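PDB 3MC1: predicted phosphatase, HAD family from Clostridium acetobutylicum, which probably hydrolyses phosphate esters as a metal-dependent phosphatase of the haloacid dehalogenase superfamily. Local coordinates for residues K24-S29 with S41-F46; T53-Y58 with V68-Y73. One frame throughout, in Å; residues are numbered along the deposited sequence.

Contact 1: residues K24-S29 with S41-F46; sequences KSVKYS and SSLNKF
In the helical cap that follows the first core strand, 6-9, of this haloacid dehalogenase-like protein, Val26 of helix 19-31 packs on Leu43 and Phe46 of the following connection to helix 51-59. The connection is wound locally into 3-10 geometry, as the bonds from Asn44 N to Ser41 O (3.1 Å) and from Phe46 N to Leu43 O (3.0 Å) both span three residues. One such turn separates Leu43 from Phe46, and both therefore direct their side chains at the same valine.

The two methyls of Val26 have different tasks. With CG1 anti to the backbone N (chi1 178°), that methyl stands over the middle of the Phe46 ring, 3.8 Å from the centroid and 5° off the normal, a centred CH-pi contact. CG2 lies nearer the root of the ring and comes within 3.9 Å of Phe46 CD1. Leu43 touches mainly through CD1, 3.8 Å from Val26 CG1, with CD2 looser at 4.2 Å from the same methyl. Leu43 CD1 also lies 3.8 Å from Lys27 N and 4.1 Å from Lys27 CB. Further out the lysine chain bends at chi3 and chi4 and its end leads away, NZ being hydrogen-bonded to Val37 O.

Tyr73 of helix 63-81 also touches Val26, while Phe46 meets the ring of Phe55 edge-to-face. The joint is thus largely apolar and rests on dispersion and one methyl-to-ring interaction; Lys27 contributes its backbone N and CB, its charged end being held by a backbone carbonyl elsewhere.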
loop_
_atom_site.group_PDB
_atom_site.type_symbol
_atom_site.label_atom_id
_atom_site.label_comp_id
_atom_site.label_asym_id
_atom_site.label_seq_id
_atom_site.Cartn_x
_atom_site.Cartn_y
_atom_site.Cartn_z
ATOM N N LYS A 24 14.004 7.247 3.507
ATOM C CA LYS A 24 15.455 7.185 3.444
ATOM C C LYS A 24 15.926 6.734 2.058
ATOM O O LYS A 24 16.949 7.209 1.566
ATOM C CB LYS A 24 16.002 6.261 4.538
ATOM C CG LYS A 24 16.134 6.956 5.882
ATOM C CD LYS A 24 16.670 6.042 6.978
ATOM C CE LYS A 24 16.766 6.806 8.295
ATOM N NZ LYS A 24 17.342 5.998 9.404
ATOM N N SER A 25 15.173 5.837 1.422
ATOM C CA SER A 25 15.527 5.363 0.085
ATOM C C SER A 25 15.330 6.496 -0.927
ATOM O O SER A 25 16.105 6.644 -1.871
ATOM C CB SER A 25 14.670 4.148 -0.310
ATOM O OG SER A 25 14.884 3.067 0.583
ATOM N N VAL A 26 14.285 7.290 -0.731
ATOM C CA VAL A 26 14.018 8.413 -1.621
ATOM C C VAL A 26 15.116 9.469 -1.435
ATOM O O VAL A 26 15.638 10.001 -2.410
ATOM C CB VAL A 26 12.644 9.045 -1.320
ATOM C CG1 VAL A 26 12.399 10.249 -2.235
ATOM C CG2 VAL A 26 11.555 7.993 -1.504
ATOM N N LYS A 27 15.464 9.760 -0.183
ATOM C CA LYS A 27 16.506 10.745 0.098
ATOM C C LYS A 27 17.822 10.290 -0.516
ATOM O O LYS A 27 18.565 11.098 -1.080
ATOM C CB LYS A 27 16.686 10.946 1.606
ATOM C CG LYS A 27 17.807 11.919 1.947
ATOM C CD LYS A 27 18.189 11.845 3.417
ATOM C CE LYS A 27 17.552 12.954 4.237
ATOM N NZ LYS A 27 18.200 14.278 3.978
ATOM N N TYR A 28 18.108 8.995 -0.403
ATOM C CA TYR A 28 19.336 8.438 -0.967
ATOM C C TYR A 28 19.345 8.641 -2.477
ATOM O O TYR A 28 20.376 8.971 -3.066
ATOM C CB TYR A 28 19.443 6.939 -0.675
ATOM C CG TYR A 28 20.530 6.272 -1.483
ATOM C CD1 TYR A 28 21.870 6.397 -1.116
ATOM C CD2 TYR A 28 20.230 5.565 -2.648
ATOM C CE1 TYR A 28 22.887 5.840 -1.888
ATOM C CE2 TYR A 28 21.239 5.000 -3.432
ATOM C CZ TYR A 28 22.566 5.147 -3.043
ATOM O OH TYR A 28 23.577 4.621 -3.814
ATOM N N SER A 29 18.187 8.424 -3.097
ATOM C CA SER A 29 18.042 8.577 -4.541
ATOM C C SER A 29 18.146 10.036 -4.989
ATOM O O SER A 29 18.861 10.351 -5.941
ATOM C CB SER A 29 16.695 8.009 -4.994
ATOM O OG SER A 29 16.505 8.218 -6.381
ATOM N N SER A 41 10.562 13.497 6.768
ATOM C CA SER A 41 9.123 13.685 6.883
ATOM C C SER A 41 8.503 14.354 5.657
ATOM O O SER A 41 7.354 14.085 5.311
ATOM C CB SER A 41 8.808 14.506 8.132
ATOM O OG SER A 41 7.409 14.602 8.329
ATOM N N SER A 42 9.261 15.221 4.993
ATOM C CA SER A 42 8.743 15.906 3.816
ATOM C C SER A 42 8.607 14.953 2.626
ATOM O O SER A 42 8.081 15.324 1.574
ATOM C CB SER A 42 9.647 17.086 3.448
ATOM O OG SER A 42 10.922 16.651 3.023
ATOM N N LEU A 43 9.083 13.724 2.794
ATOM C CA LEU A 43 9.002 12.732 1.732
ATOM C C LEU A 43 7.939 11.672 2.041
ATOM O O LEU A 43 7.859 10.651 1.363
ATOM C CB LEU A 43 10.367 12.059 1.529
ATOM C CG LEU A 43 11.518 12.985 1.126
ATOM C CD1 LEU A 43 12.811 12.189 0.992
ATOM C CD2 LEU A 43 11.172 13.681 -0.179
ATOM N N ASN A 44 7.122 11.919 3.060
ATOM C CA ASN A 44 6.070 10.974 3.431
ATOM C C ASN A 44 5.093 10.718 2.294
ATOM O O ASN A 44 4.566 9.615 2.168
ATOM C CB ASN A 44 5.294 11.474 4.657
ATOM C CG ASN A 44 6.051 11.261 5.955
ATOM O OD1 ASN A 44 7.196 10.808 5.949
ATOM N ND2 ASN A 44 5.418 11.594 7.075
ATOM N N LYS A 45 4.858 11.738 1.471
ATOM C CA LYS A 45 3.922 11.623 0.355
ATOM C C LYS A 45 4.337 10.552 -0.650
ATOM O O LYS A 45 3.537 10.149 -1.498
ATOM C CB LYS A 45 3.774 12.965 -0.375
ATOM C CG LYS A 45 4.995 13.369 -1.179
ATOM C CD LYS A 45 5.986 14.159 -0.348
ATOM C CE LYS A 45 5.640 15.640 -0.364
ATOM N NZ LYS A 45 5.778 16.217 -1.736
ATOM N N PHE A 46 5.592 10.112 -0.563
ATOM C CA PHE A 46 6.116 9.069 -1.447
ATOM C C PHE A 46 5.659 7.693 -0.957
ATOM O O PHE A 46 5.848 6.681 -1.639
ATOM C CB PHE A 46 7.651 9.106 -1.455
ATOM C CG PHE A 46 8.252 9.937 -2.566
ATOM C CD1 PHE A 46 8.640 9.344 -3.765
ATOM C CD2 PHE A 46 8.460 11.304 -2.399
ATOM C CE1 PHE A 46 9.233 10.103 -4.785
ATOM C CE2 PHE A 46 9.050 12.069 -3.412
ATOM C CZ PHE A 46 9.437 11.468 -4.602
#

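Contact 2: residues T53-Y58 with V68-Y73; sequences TSFMEY and VAIDYY
Phe55 of helix 51-59 reaches across to Ala69 and Ile70 of helix 63-81, and it alone carries the contact from the first segment. Walking along that segment, Thr53 has its OG1 hydrogen-bonded to Pro50 O. The Ser54 side chain is turned to other neighbours, Phe46 and Pro49, and its CB lies in plane at the edge of the Tyr58 ring, one turn further on.

At Phe55 the backbones are closest, with CA 7.5 Å from Ala69 CA. The CG atom lies beside the backbone N and anti to the carbonyl carbon (chi1 -83°), and from there the ring extends toward the second helix with one face against a methyl. Ala69 CB sits 3.8 Å from the ring centroid and 5° off the normal. The centring shows in the narrow spread from 3.9 Å between Ala69 CB and Phe55 CD2 to 4.1 Å between Ala69 CB and Phe55 CD1. Ile70 adds a second, oblique approach, its CG1 being 4.1 Å from Phe55 CD2. The ring rim also comes near the Ala69 carbonyl, with Phe55 CE2 4.0 Å from Ala69 O, an oxygen that accepts the helical bond from Tyr73 N (3.0 Å).

Past Phe55, the selenomethionine at position 56 packs on Ala66, and Tyr58 turns to Lys45 in a cation-pi pair. Leu30 of helix 19-31 also touches Phe55, so its ring lies where helices 19-31, 51-59 and 63-81 meet, and Phe61 of the adjoining loop packs on it too. The face-on methyl contact belongs to the packing of two successive helices joined by a short turn, within the all-helical cap inserted between strands 6-9 and 104-109, a topology matching the C1-type caps of haloacid dehalogenase-like enzymes.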
loop_
_atom_site.group_PDB
_atom_site.type_symbol
_atom_site.label_atom_id
_atom_site.label_comp_id
_atom_site.label_asym_id
_atom_site.label_seq_id
_atom_site.Cartn_x
_atom_site.Cartn_y
_atom_site.Cartn_z
ATOM N N THR A 53 5.296 7.724 -10.479
ATOM C CA THR A 53 4.343 8.828 -10.446
ATOM C C THR A 53 4.840 9.934 -9.505
ATOM O O THR A 53 4.739 11.127 -9.816
ATOM C CB THR A 53 2.942 8.340 -9.979
ATOM O OG1 THR A 53 2.936 8.163 -8.557
ATOM C CG2 THR A 53 2.614 7.011 -10.617
ATOM N N SER A 54 5.405 9.536 -8.367
ATOM C CA SER A 54 5.899 10.495 -7.382
ATOM C C SER A 54 7.150 11.269 -7.816
ATOM O O SER A 54 7.210 12.483 -7.647
ATOM C CB SER A 54 6.162 9.788 -6.046
ATOM O OG SER A 54 4.953 9.297 -5.471
ATOM N N PHE A 55 8.145 10.580 -8.364
ATOM C CA PHE A 55 9.362 11.265 -8.805
ATOM C C PHE A 55 9.039 12.246 -9.936
ATOM O O PHE A 55 9.589 13.347 -9.998
ATOM C CB PHE A 55 10.419 10.256 -9.271
ATOM C CG PHE A 55 11.231 9.660 -8.147
ATOM C CD1 PHE A 55 11.961 10.477 -7.288
ATOM C CD2 PHE A 55 11.270 8.276 -7.953
ATOM C CE1 PHE A 55 12.721 9.931 -6.252
ATOM C CE2 PHE A 55 12.027 7.720 -6.923
ATOM C CZ PHE A 55 12.754 8.547 -6.069
HETATM N N MSE A 56 8.141 11.841 -10.828
HETATM C CA MSE A 56 7.743 12.692 -11.942
HETATM C C MSE A 56 6.939 13.901 -11.473
HETATM O O MSE A 56 7.172 15.022 -11.923
HETATM C CB MSE A 56 6.925 11.889 -12.955
HETATM C CG MSE A 56 7.728 10.836 -13.686
HETATM SE SE MSE A 56 6.673 9.893 -14.987
HETATM C CE MSE A 56 6.668 11.235 -16.389
ATOM N N GLU A 57 6.007 13.671 -10.555
ATOM C CA GLU A 57 5.155 14.736 -10.036
ATOM C C GLU A 57 5.863 15.720 -9.111
ATOM O O GLU A 57 5.708 16.930 -9.256
ATOM C CB GLU A 57 3.962 14.136 -9.289
ATOM C CG GLU A 57 2.877 15.145 -8.939
ATOM C CD GLU A 57 1.836 14.583 -7.982
ATOM O OE1 GLU A 57 1.458 13.397 -8.134
ATOM O OE2 GLU A 57 1.385 15.333 -7.083
ATOM N N TYR A 58 6.634 15.204 -8.161
ATOM C CA TYR A 58 7.330 16.048 -7.190
ATOM C C TYR A 58 8.693 16.586 -7.619
ATOM O O TYR A 58 9.225 17.512 -6.994
ATOM C CB TYR A 58 7.481 15.288 -5.870
ATOM C CG TYR A 58 6.165 14.817 -5.295
ATOM C CD1 TYR A 58 5.205 15.731 -4.871
ATOM C CD2 TYR A 58 5.862 13.459 -5.216
ATOM C CE1 TYR A 58 3.971 15.309 -4.387
ATOM C CE2 TYR A 58 4.630 13.023 -4.734
ATOM C CZ TYR A 58 3.687 13.956 -4.324
ATOM O OH TYR A 58 2.458 13.546 -3.867
ATOM N N VAL A 68 15.576 5.972 -13.463
ATOM C CA VAL A 68 16.932 5.942 -12.924
ATOM C C VAL A 68 16.838 6.159 -11.425
ATOM O O VAL A 68 17.500 5.469 -10.641
ATOM C CB VAL A 68 17.815 7.057 -13.540
ATOM C CG1 VAL A 68 19.150 7.136 -12.800
ATOM C CG2 VAL A 68 18.050 6.772 -15.013
ATOM N N ALA A 69 16.004 7.125 -11.044
ATOM C CA ALA A 69 15.779 7.461 -9.649
ATOM C C ALA A 69 15.222 6.260 -8.881
ATOM O O ALA A 69 15.570 6.039 -7.719
ATOM C CB ALA A 69 14.813 8.633 -9.552
ATOM N N ILE A 70 14.354 5.492 -9.533
ATOM C CA ILE A 70 13.760 4.317 -8.900
ATOM C C ILE A 70 14.851 3.288 -8.621
ATOM O O ILE A 70 14.853 2.644 -7.574
ATOM C CB ILE A 70 12.656 3.702 -9.802
ATOM C CG1 ILE A 70 11.427 4.618 -9.796
ATOM C CG2 ILE A 70 12.289 2.304 -9.319
ATOM C CD1 ILE A 70 10.323 4.207 -10.782
ATOM N N ASP A 71 15.793 3.146 -9.549
ATOM C CA ASP A 71 16.882 2.196 -9.352
ATOM C C ASP A 71 17.780 2.570 -8.179
ATOM O O ASP A 71 18.200 1.692 -7.423
ATOM C CB ASP A 71 17.709 2.053 -10.629
ATOM C CG ASP A 71 16.968 1.303 -11.705
ATOM O OD1 ASP A 71 16.239 0.351 -11.357
ATOM O OD2 ASP A 71 17.113 1.649 -12.895
ATOM N N TYR A 72 18.081 3.861 -8.016
ATOM C CA TYR A 72 18.917 4.290 -6.892
ATOM C C TYR A 72 18.169 3.979 -5.600
ATOM O O TYR A 72 18.744 3.496 -4.627
ATOM C CB TYR A 72 19.195 5.794 -6.930
ATOM C CG TYR A 72 20.098 6.256 -8.046
ATOM C CD1 TYR A 72 21.195 5.495 -8.446
ATOM C CD2 TYR A 72 19.871 7.475 -8.685
ATOM C CE1 TYR A 72 22.045 5.939 -9.460
ATOM C CE2 TYR A 72 20.710 7.928 -9.696
ATOM C CZ TYR A 72 21.794 7.153 -10.080
ATOM O OH TYR A 72 22.615 7.588 -11.097
ATOM N N TYR A 73 16.883 4.298 -5.600
ATOM C CA TYR A 73 16.019 4.054 -4.458
ATOM C C TYR A 73 16.164 2.586 -4.059
ATOM O O TYR A 73 16.399 2.270 -2.892
ATOM C CB TYR A 73 14.572 4.351 -4.861
ATOM C CG TYR A 73 13.509 3.898 -3.879
ATOM C CD1 TYR A 73 12.855 4.818 -3.070
ATOM C CD2 TYR A 73 13.110 2.553 -3.812
ATOM C CE1 TYR A 73 11.820 4.425 -2.224
ATOM C CE2 TYR A 73 12.080 2.146 -2.961
ATOM C CZ TYR A 73 11.438 3.089 -2.176
ATOM O OH TYR A 73 10.388 2.721 -1.369
#

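How the contacts relate
From the N terminus the chain leaves strand 6-9 and enters helix 19-31. Contact 1 closes the loop that follows, folding 41-46 back on that helix. Only afterwards does contact 2 open, pairing helix 51-59 with helix 63-81, so the two are in series, neither nested nor crossed. In space their centres are 10 Å apart and they touch: Ser29 OG of contact 1 is 2.7 Å from Ala69 O of contact 2, a probable hydrogen bond, and Phe46 CE1 lies 3.3 Å from Ser54 CB. Together they tie three helices and a connecting loop into one cap, from which the chain returns through helix 91-101 to strand 104-109.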